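Local coordinates for variant surface glycoprotein MITat 1.13 (Trypanosoma brucei, PDB 6Z8H) that probably forms the dense surface coat of the parasite, whose antigenic switching lets the trypanosome evade the immune response of its host, at residues S63-A75 with I362-I375. Sequence-based numbering, arbitrary orientation.
Sequences SEAYSKLVTAALA and IDKLSSLPQWGDAI
Helix 63-75, the end of the long helix 34-75, and helix 368-375 run side by side in the same sense, their axes 27° apart and 9.8 Å at closest approach, with Thr71 and Ile375 the nearest backbone pair. Ile362 and Asp363 lie beside Lys68, and the chain then passes through two inverse gamma turns, centred on Leu365 and Ser366, to the N-cap Ser367. Trp371 is the knob of the interface, seated in the hole formed by Glu64, Ser67, Lys68 and Thr71. Lys68 CG makes a CH-pi contact over one face of the indole, 4.1 Å from the centroid of the six-membered ring of Trp371; Ser367 O lies over the opposite face. Glu64, extended with CG anti to N (chi1 -180°), brings that carbon to the ring edge, 3.5 Å from Trp371 CH2. The indole's rotation is steadied by a weak hydrogen bond, Trp371 NE1 to Ile362 O (3.3 Å), in the ring plane. One turn on from Ser67, Thr71 OG1 stands 3.5 Å from Trp371 CB, with Ile375 CD1 close by, yet its hydrogen bond goes back to Ser67 O (2.8 Å). Ile362 CD1 packs on Ala72 CB at 3.6 Å, and Ile375 lies against Val70 and Leu74. At the margin, Lys68 NZ makes a long salt bridge to Asp363 OD1 (3.6 Å) and another long one to Glu64. Leu74 also packs on Leu379 of the second subunit. The contact thus lays helix 368-383 along the first of the two long antiparallel helices, 34-75 and 78-129, of the VSG N-terminal domain. No hydrogen bond joins the segments: cohesion rests on the seated indole and the aliphatic packing of Ile362 and Ile375, while the stretched ion pairs probably add only modest attraction.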
ATOM      1  N   SER A  63       2.149 -12.668  18.743  1.00 21.53           N
ATOM      2  CA  SER A  63       2.841 -13.892  18.367  1.00 22.28           C
ATOM      3  C   SER A  63       3.994 -14.175  19.311  1.00 23.04           C
ATOM      4  O   SER A  63       4.158 -15.324  19.760  1.00 24.09           O
ATOM      5  CB  SER A  63       3.397 -13.763  16.954  1.00 25.09           C
ATOM      6  OG  SER A  63       2.366 -13.749  15.998  1.00 25.97           O
ATOM      7  N   GLU A  64       4.776 -13.146  19.664  1.00 23.68           N
ATOM      8  CA  GLU A  64       5.878 -13.327  20.607  1.00 23.92           C
ATOM      9  C   GLU A  64       5.362 -13.737  21.984  1.00 24.44           C
ATOM     10  O   GLU A  64       5.920 -14.635  22.632  1.00 25.07           O
ATOM     11  CB  GLU A  64       6.680 -12.036  20.742  1.00 28.56           C
ATOM     12  CG  GLU A  64       7.854 -12.119  21.688  1.00 33.62           C
ATOM     13  CD  GLU A  64       8.714 -10.872  21.685  1.00 38.69           C
ATOM     14  OE1 GLU A  64       9.400 -10.621  20.671  1.00 41.35           O
ATOM     15  OE2 GLU A  64       8.692 -10.130  22.693  1.00 41.66           O
ATOM     16  N   ALA A  65       4.282 -13.108  22.445  1.00 23.04           N
ATOM     17  CA  ALA A  65       3.762 -13.431  23.762  1.00 23.48           C
ATOM     18  C   ALA A  65       3.306 -14.876  23.816  1.00 23.97           C
ATOM     19  O   ALA A  65       3.543 -15.568  24.814  1.00 23.06           O
ATOM     20  CB  ALA A  65       2.606 -12.501  24.115  1.00 24.32           C
ATOM     21  N   TYR A  66       2.610 -15.343  22.782  1.00 23.05           N
ATOM     22  CA  TYR A  66       2.111 -16.712  22.798  1.00 22.46           C
ATOM     23  C   TYR A  66       3.259 -17.697  22.788  1.00 22.23           C
ATOM     24  O   TYR A  66       3.215 -18.710  23.480  1.00 22.27           O
ATOM     25  CB  TYR A  66       1.195 -16.952  21.596  1.00 22.75           C
ATOM     26  CG  TYR A  66       0.593 -18.323  21.578  1.00 23.65           C
ATOM     27  CD1 TYR A  66      -0.348 -18.705  22.512  1.00 25.73           C
ATOM     28  CD2 TYR A  66       0.992 -19.248  20.643  1.00 24.81           C
ATOM     29  CE1 TYR A  66      -0.884 -19.979  22.511  1.00 26.31           C
ATOM     30  CE2 TYR A  66       0.450 -20.513  20.605  1.00 26.05           C
ATOM     31  CZ  TYR A  66      -0.476 -20.884  21.560  1.00 26.47           C
ATOM     32  OH  TYR A  66      -0.989 -22.157  21.509  1.00 28.41           O
ATOM     33  N   SER A  67       4.281 -17.443  21.984  1.00 22.28           N
ATOM     34  CA  SER A  67       5.433 -18.331  22.002  1.00 23.34           C
ATOM     35  C   SER A  67       6.100 -18.361  23.364  1.00 25.54           C
ATOM     36  O   SER A  67       6.524 -19.426  23.822  1.00 24.09           O
ATOM     37  CB  SER A  67       6.413 -17.929  20.912  1.00 26.41           C
ATOM     38  OG  SER A  67       5.862 -18.292  19.672  1.00 31.26           O
ATOM     39  N   LYS A  68       6.154 -17.196  24.013  1.00 24.34           N
ATOM     40  CA  LYS A  68       6.745 -17.018  25.364  1.00 26.98           C
ATOM     41  C   LYS A  68       5.945 -17.858  26.368  1.00 24.52           C
ATOM     42  O   LYS A  68       6.574 -18.456  27.262  1.00 23.62           O
ATOM     43  CB  LYS A  68       6.744 -15.537  25.756  1.00 27.15           C
ATOM     44  CG  LYS A  68       7.999 -14.765  25.369  1.00 28.81           C
ATOM     45  CD  LYS A  68       8.313 -13.608  26.293  1.00 31.49           C
ATOM     46  CE  LYS A  68       8.476 -12.293  25.563  1.00 36.24           C
ATOM     47  NZ  LYS A  68       8.690 -11.167  26.502  1.00 36.23           N
ATOM     48  N   LEU A  69       4.615 -17.900  26.221  1.00 22.34           N
ATOM     49  CA  LEU A  69       3.732 -18.641  27.125  1.00 21.89           C
ATOM     50  C   LEU A  69       3.917 -20.142  26.935  1.00 22.25           C
ATOM     51  O   LEU A  69       3.991 -20.893  27.907  1.00 23.69           O
ATOM     52  CB  LEU A  69       2.267 -18.274  26.896  1.00 22.66           C
ATOM     53  CG  LEU A  69       1.789 -16.906  27.387  1.00 24.06           C
ATOM     54  CD1 LEU A  69       0.376 -16.655  26.926  1.00 24.32           C
ATOM     55  CD2 LEU A  69       1.872 -16.896  28.903  1.00 25.05           C
ATOM     56  N   VAL A  70       3.950 -20.614  25.684  1.00 21.99           N
ATOM     57  CA  VAL A  70       4.094 -22.052  25.457  1.00 22.05           C
ATOM     58  C   VAL A  70       5.427 -22.535  26.001  1.00 21.74           C
ATOM     59  O   VAL A  70       5.509 -23.567  26.688  1.00 22.33           O
ATOM     60  CB  VAL A  70       3.921 -22.391  23.968  1.00 23.06           C
ATOM     61  CG1 VAL A  70       4.252 -23.849  23.709  1.00 24.06           C
ATOM     62  CG2 VAL A  70       2.525 -22.067  23.513  1.00 24.36           C
ATOM     63  N   THR A  71       6.495 -21.807  25.684  1.00 20.85           N
ATOM     64  CA  THR A  71       7.824 -22.206  26.118  1.00 22.46           C
ATOM     65  C   THR A  71       7.920 -22.216  27.634  1.00 23.16           C
ATOM     66  O   THR A  71       8.404 -23.176  28.233  1.00 23.45           O
ATOM     67  CB  THR A  71       8.864 -21.260  25.521  1.00 22.77           C
ATOM     68  OG1 THR A  71       8.729 -21.194  24.083  1.00 23.34           O
ATOM     69  CG2 THR A  71      10.269 -21.678  25.882  1.00 23.92           C
ATOM     70  N   ALA A  72       7.429 -21.167  28.280  1.00 23.05           N
ATOM     71  CA  ALA A  72       7.465 -21.115  29.737  1.00 23.37           C
ATOM     72  C   ALA A  72       6.592 -22.197  30.362  1.00 23.55           C
ATOM     73  O   ALA A  72       6.954 -22.766  31.393  1.00 25.00           O
ATOM     74  CB  ALA A  72       7.017 -19.718  30.190  1.00 23.53           C
ATOM     75  N   ALA A  73       5.404 -22.437  29.799  1.00 21.92           N
ATOM     76  CA  ALA A  73       4.532 -23.460  30.338  1.00 23.46           C
ATOM     77  C   ALA A  73       5.211 -24.810  30.323  1.00 24.49           C
ATOM     78  O   ALA A  73       4.985 -25.611  31.224  1.00 25.33           O
ATOM     79  CB  ALA A  73       3.248 -23.523  29.526  1.00 24.05           C
ATOM     80  N   LEU A  74       6.071 -25.082  29.357  1.00 24.15           N
ATOM     81  CA  LEU A  74       6.749 -26.378  29.309  1.00 25.45           C
ATOM     82  C   LEU A  74       7.907 -26.434  30.289  1.00 26.65           C
ATOM     83  O   LEU A  74       8.127 -27.470  30.931  1.00 29.05           O
ATOM     84  CB  LEU A  74       7.304 -26.593  27.903  1.00 27.20           C
ATOM     85  CG  LEU A  74       7.273 -27.988  27.327  1.00 32.42           C
ATOM     86  CD1 LEU A  74       5.805 -28.279  26.956  1.00 34.31           C
ATOM     87  CD2 LEU A  74       8.189 -28.084  26.134  1.00 32.53           C
ATOM     88  N   ALA A  75       8.633 -25.326  30.428  1.00 26.13           N
ATOM     89  CA  ALA A  75       9.868 -25.312  31.201  1.00 27.55           C
ATOM     90  C   ALA A  75       9.693 -25.021  32.685  1.00 27.14           C
ATOM     91  O   ALA A  75      10.538 -25.442  33.472  1.00 28.84           O
ATOM     92  CB  ALA A  75      10.811 -24.253  30.631  1.00 27.57           C
ATOM     93  N   ILE A 362      14.215 -17.088  29.239  1.00 28.60           N
ATOM     94  CA  ILE A 362      13.451 -16.757  28.038  1.00 28.16           C
ATOM     95  C   ILE A 362      13.778 -15.347  27.575  1.00 28.98           C
ATOM     96  O   ILE A 362      13.963 -15.096  26.377  1.00 28.84           O
ATOM     97  CB  ILE A 362      11.943 -16.936  28.312  1.00 27.67           C
ATOM     98  CG1 ILE A 362      11.591 -18.437  28.333  1.00 28.59           C
ATOM     99  CG2 ILE A 362      11.114 -16.169  27.294  1.00 29.09           C
ATOM    100  CD1 ILE A 362      10.152 -18.710  28.676  1.00 28.87           C
ATOM    101  N   ASP A 363      13.846 -14.400  28.514  1.00 31.21           N
ATOM    102  CA  ASP A 363      14.065 -13.012  28.127  1.00 33.07           C
ATOM    103  C   ASP A 363      15.474 -12.773  27.595  1.00 33.66           C
ATOM    104  O   ASP A 363      15.669 -11.873  26.773  1.00 35.16           O
ATOM    105  CB  ASP A 363      13.760 -12.086  29.300  1.00 35.63           C
ATOM    106  CG  ASP A 363      12.277 -11.755  29.408  1.00 37.77           C
ATOM    107  OD1 ASP A 363      11.496 -12.184  28.525  1.00 37.73           O
ATOM    108  OD2 ASP A 363      11.890 -11.067  30.368  1.00 38.47           O
ATOM    109  N   LYS A 364      16.463 -13.565  28.017  1.00 33.83           N
ATOM    110  CA  LYS A 364      17.801 -13.430  27.445  1.00 35.74           C
ATOM    111  C   LYS A 364      17.890 -14.123  26.087  1.00 34.41           C
ATOM    112  O   LYS A 364      18.486 -13.589  25.143  1.00 36.80           O
ATOM    113  CB  LYS A 364      18.848 -13.970  28.423  1.00 38.21           C
ATOM    114  CG  LYS A 364      19.005 -13.120  29.680  1.00 41.48           C
ATOM    115  CD  LYS A 364      20.343 -12.390  29.713  1.00 44.11           C
ATOM    116  CE  LYS A 364      20.280 -11.129  30.564  1.00 45.37           C
ATOM    117  NZ  LYS A 364      20.909  -9.970  29.860  1.00 46.22           N
ATOM    118  N   LEU A 365      17.269 -15.292  25.962  1.00 32.50           N
ATOM    119  CA  LEU A 365      17.189 -16.027  24.697  1.00 31.83           C
ATOM    120  C   LEU A 365      15.935 -15.588  23.942  1.00 32.90           C
ATOM    121  O   LEU A 365      15.040 -16.371  23.621  1.00 34.60           O
ATOM    122  CB  LEU A 365      17.168 -17.524  24.982  1.00 31.16           C
ATOM    123  CG  LEU A 365      18.318 -18.016  25.848  1.00 30.94           C
ATOM    124  CD1 LEU A 365      18.160 -19.485  26.195  1.00 31.06           C
ATOM    125  CD2 LEU A 365      19.653 -17.749  25.189  1.00 32.74           C
ATOM    126  N   SER A 366      15.893 -14.291  23.662  1.00 31.86           N
ATOM    127  CA  SER A 366      14.675 -13.596  23.278  1.00 32.45           C
ATOM    128  C   SER A 366      14.341 -13.694  21.795  1.00 30.14           C
ATOM    129  O   SER A 366      14.080 -12.682  21.143  1.00 32.84           O
ATOM    130  CB  SER A 366      14.833 -12.126  23.672  1.00 36.30           C
ATOM    131  OG  SER A 366      13.593 -11.455  23.711  1.00 41.35           O
ATOM    132  N   SER A 367      14.287 -14.902  21.256  1.00 26.69           N
ATOM    133  CA  SER A 367      13.944 -15.059  19.854  1.00 26.18           C
ATOM    134  C   SER A 367      13.238 -16.390  19.632  1.00 25.48           C
ATOM    135  O   SER A 367      13.533 -17.394  20.296  1.00 24.31           O
ATOM    136  CB  SER A 367      15.195 -15.008  18.952  1.00 29.29           C
ATOM    137  OG  SER A 367      15.991 -16.173  19.115  1.00 32.01           O
ATOM    138  N   LEU A 368      12.343 -16.398  18.646  1.00 23.88           N
ATOM    139  CA  LEU A 368      11.615 -17.617  18.312  1.00 22.67           C
ATOM    140  C   LEU A 368      12.515 -18.803  18.003  1.00 21.45           C
ATOM    141  O   LEU A 368      12.183 -19.919  18.438  1.00 21.43           O
ATOM    142  CB  LEU A 368      10.630 -17.343  17.173  1.00 23.93           C
ATOM    143  CG  LEU A 368       9.879 -18.540  16.600  1.00 24.20           C
ATOM    144  CD1 LEU A 368       9.065 -19.230  17.654  1.00 24.10           C
ATOM    145  CD2 LEU A 368       9.032 -18.118  15.387  1.00 25.51           C
ATOM    146  N   PRO A 369      13.594 -18.666  17.228  1.00 21.38           N
ATOM    147  CA  PRO A 369      14.444 -19.847  16.990  1.00 21.76           C
ATOM    148  C   PRO A 369      14.975 -20.468  18.274  1.00 22.05           C
ATOM    149  O   PRO A 369      15.041 -21.695  18.393  1.00 21.89           O
ATOM    150  CB  PRO A 369      15.546 -19.330  16.037  1.00 21.43           C
ATOM    151  CG  PRO A 369      14.960 -18.078  15.409  1.00 22.50           C
ATOM    152  CD  PRO A 369      14.079 -17.477  16.507  1.00 22.08           C
ATOM    153  N   GLN A 370      15.334 -19.646  19.253  1.00 23.13           N
ATOM    154  CA  GLN A 370      15.826 -20.174  20.521  1.00 23.27           C
ATOM    155  C   GLN A 370      14.701 -20.791  21.350  1.00 22.49           C
ATOM    156  O   GLN A 370      14.903 -21.823  22.003  1.00 22.65           O
ATOM    157  CB  GLN A 370      16.571 -19.088  21.298  1.00 25.81           C
ATOM    158  CG  GLN A 370      17.906 -18.734  20.665  1.00 28.20           C
ATOM    159  CD  GLN A 370      18.530 -17.489  21.235  1.00 32.81           C
ATOM    160  OE1 GLN A 370      17.939 -16.405  21.191  1.00 35.50           O
ATOM    161  NE2 GLN A 370      19.738 -17.625  21.760  1.00 34.39           N
ATOM    162  N   TRP A 371      13.504 -20.206  21.325  1.00 22.39           N
ATOM    163  CA  TRP A 371      12.385 -20.784  22.065  1.00 22.13           C
ATOM    164  C   TRP A 371      11.964 -22.127  21.473  1.00 21.98           C
ATOM    165  O   TRP A 371      11.707 -23.087  22.210  1.00 23.07           O
ATOM    166  CB  TRP A 371      11.217 -19.808  22.058  1.00 22.90           C
ATOM    167  CG  TRP A 371      11.556 -18.509  22.719  1.00 24.53           C
ATOM    168  CD1 TRP A 371      12.482 -18.311  23.704  1.00 26.75           C
ATOM    169  CD2 TRP A 371      10.978 -17.227  22.452  1.00 26.41           C
ATOM    170  NE1 TRP A 371      12.505 -16.985  24.076  1.00 26.79           N
ATOM    171  CE2 TRP A 371      11.593 -16.298  23.318  1.00 26.13           C
ATOM    172  CE3 TRP A 371      10.012 -16.771  21.553  1.00 27.71           C
ATOM    173  CZ2 TRP A 371      11.272 -14.943  23.315  1.00 26.31           C
ATOM    174  CZ3 TRP A 371       9.697 -15.423  21.545  1.00 28.99           C
ATOM    175  CH2 TRP A 371      10.323 -14.521  22.427  1.00 27.68           C
ATOM    176  N   GLY A 372      11.885 -22.211  20.145  1.00 20.15           N
ATOM    177  CA  GLY A 372      11.604 -23.485  19.505  1.00 18.67           C
ATOM    178  C   GLY A 372      12.634 -24.549  19.823  1.00 19.58           C
ATOM    179  O   GLY A 372      12.278 -25.705  20.085  1.00 19.64           O
ATOM    180  N   ASP A 373      13.924 -24.190  19.732  1.00 22.13           N
ATOM    181  CA  ASP A 373      14.990 -25.117  20.102  1.00 22.00           C
ATOM    182  C   ASP A 373      14.810 -25.574  21.543  1.00 21.74           C
ATOM    183  O   ASP A 373      14.965 -26.761  21.862  1.00 22.27           O
ATOM    184  CB  ASP A 373      16.344 -24.420  19.942  1.00 23.42           C
ATOM    185  CG  ASP A 373      17.507 -25.364  19.937  1.00 26.09           C
ATOM    186  OD1 ASP A 373      17.295 -26.582  19.841  1.00 26.59           O
ATOM    187  OD2 ASP A 373      18.659 -24.888  19.980  1.00 30.86           O
ATOM    188  N   ALA A 374      14.483 -24.638  22.437  1.00 21.47           N
ATOM    189  CA  ALA A 374      14.279 -25.000  23.829  1.00 21.74           C
ATOM    190  C   ALA A 374      13.143 -26.003  23.973  1.00 22.86           C
ATOM    191  O   ALA A 374      13.234 -26.953  24.761  1.00 23.86           O
ATOM    192  CB  ALA A 374      14.009 -23.755  24.668  1.00 21.52           C
ATOM    193  N   ILE A 375      12.042 -25.787  23.252  1.00 22.62           N
ATOM    194  CA  ILE A 375      10.907 -26.702  23.349  1.00 21.99           C
ATOM    195  C   ILE A 375      11.329 -28.107  22.921  1.00 22.60           C
ATOM    196  O   ILE A 375      11.006 -29.103  23.574  1.00 22.46           O
ATOM    197  CB  ILE A 375       9.730 -26.165  22.510  1.00 23.79           C
ATOM    198  CG1 ILE A 375       9.165 -24.881  23.129  1.00 23.43           C
ATOM    199  CG2 ILE A 375       8.650 -27.218  22.353  1.00 24.10           C
ATOM    200  CD1 ILE A 375       8.038 -24.244  22.351  1.00 24.73           C
TER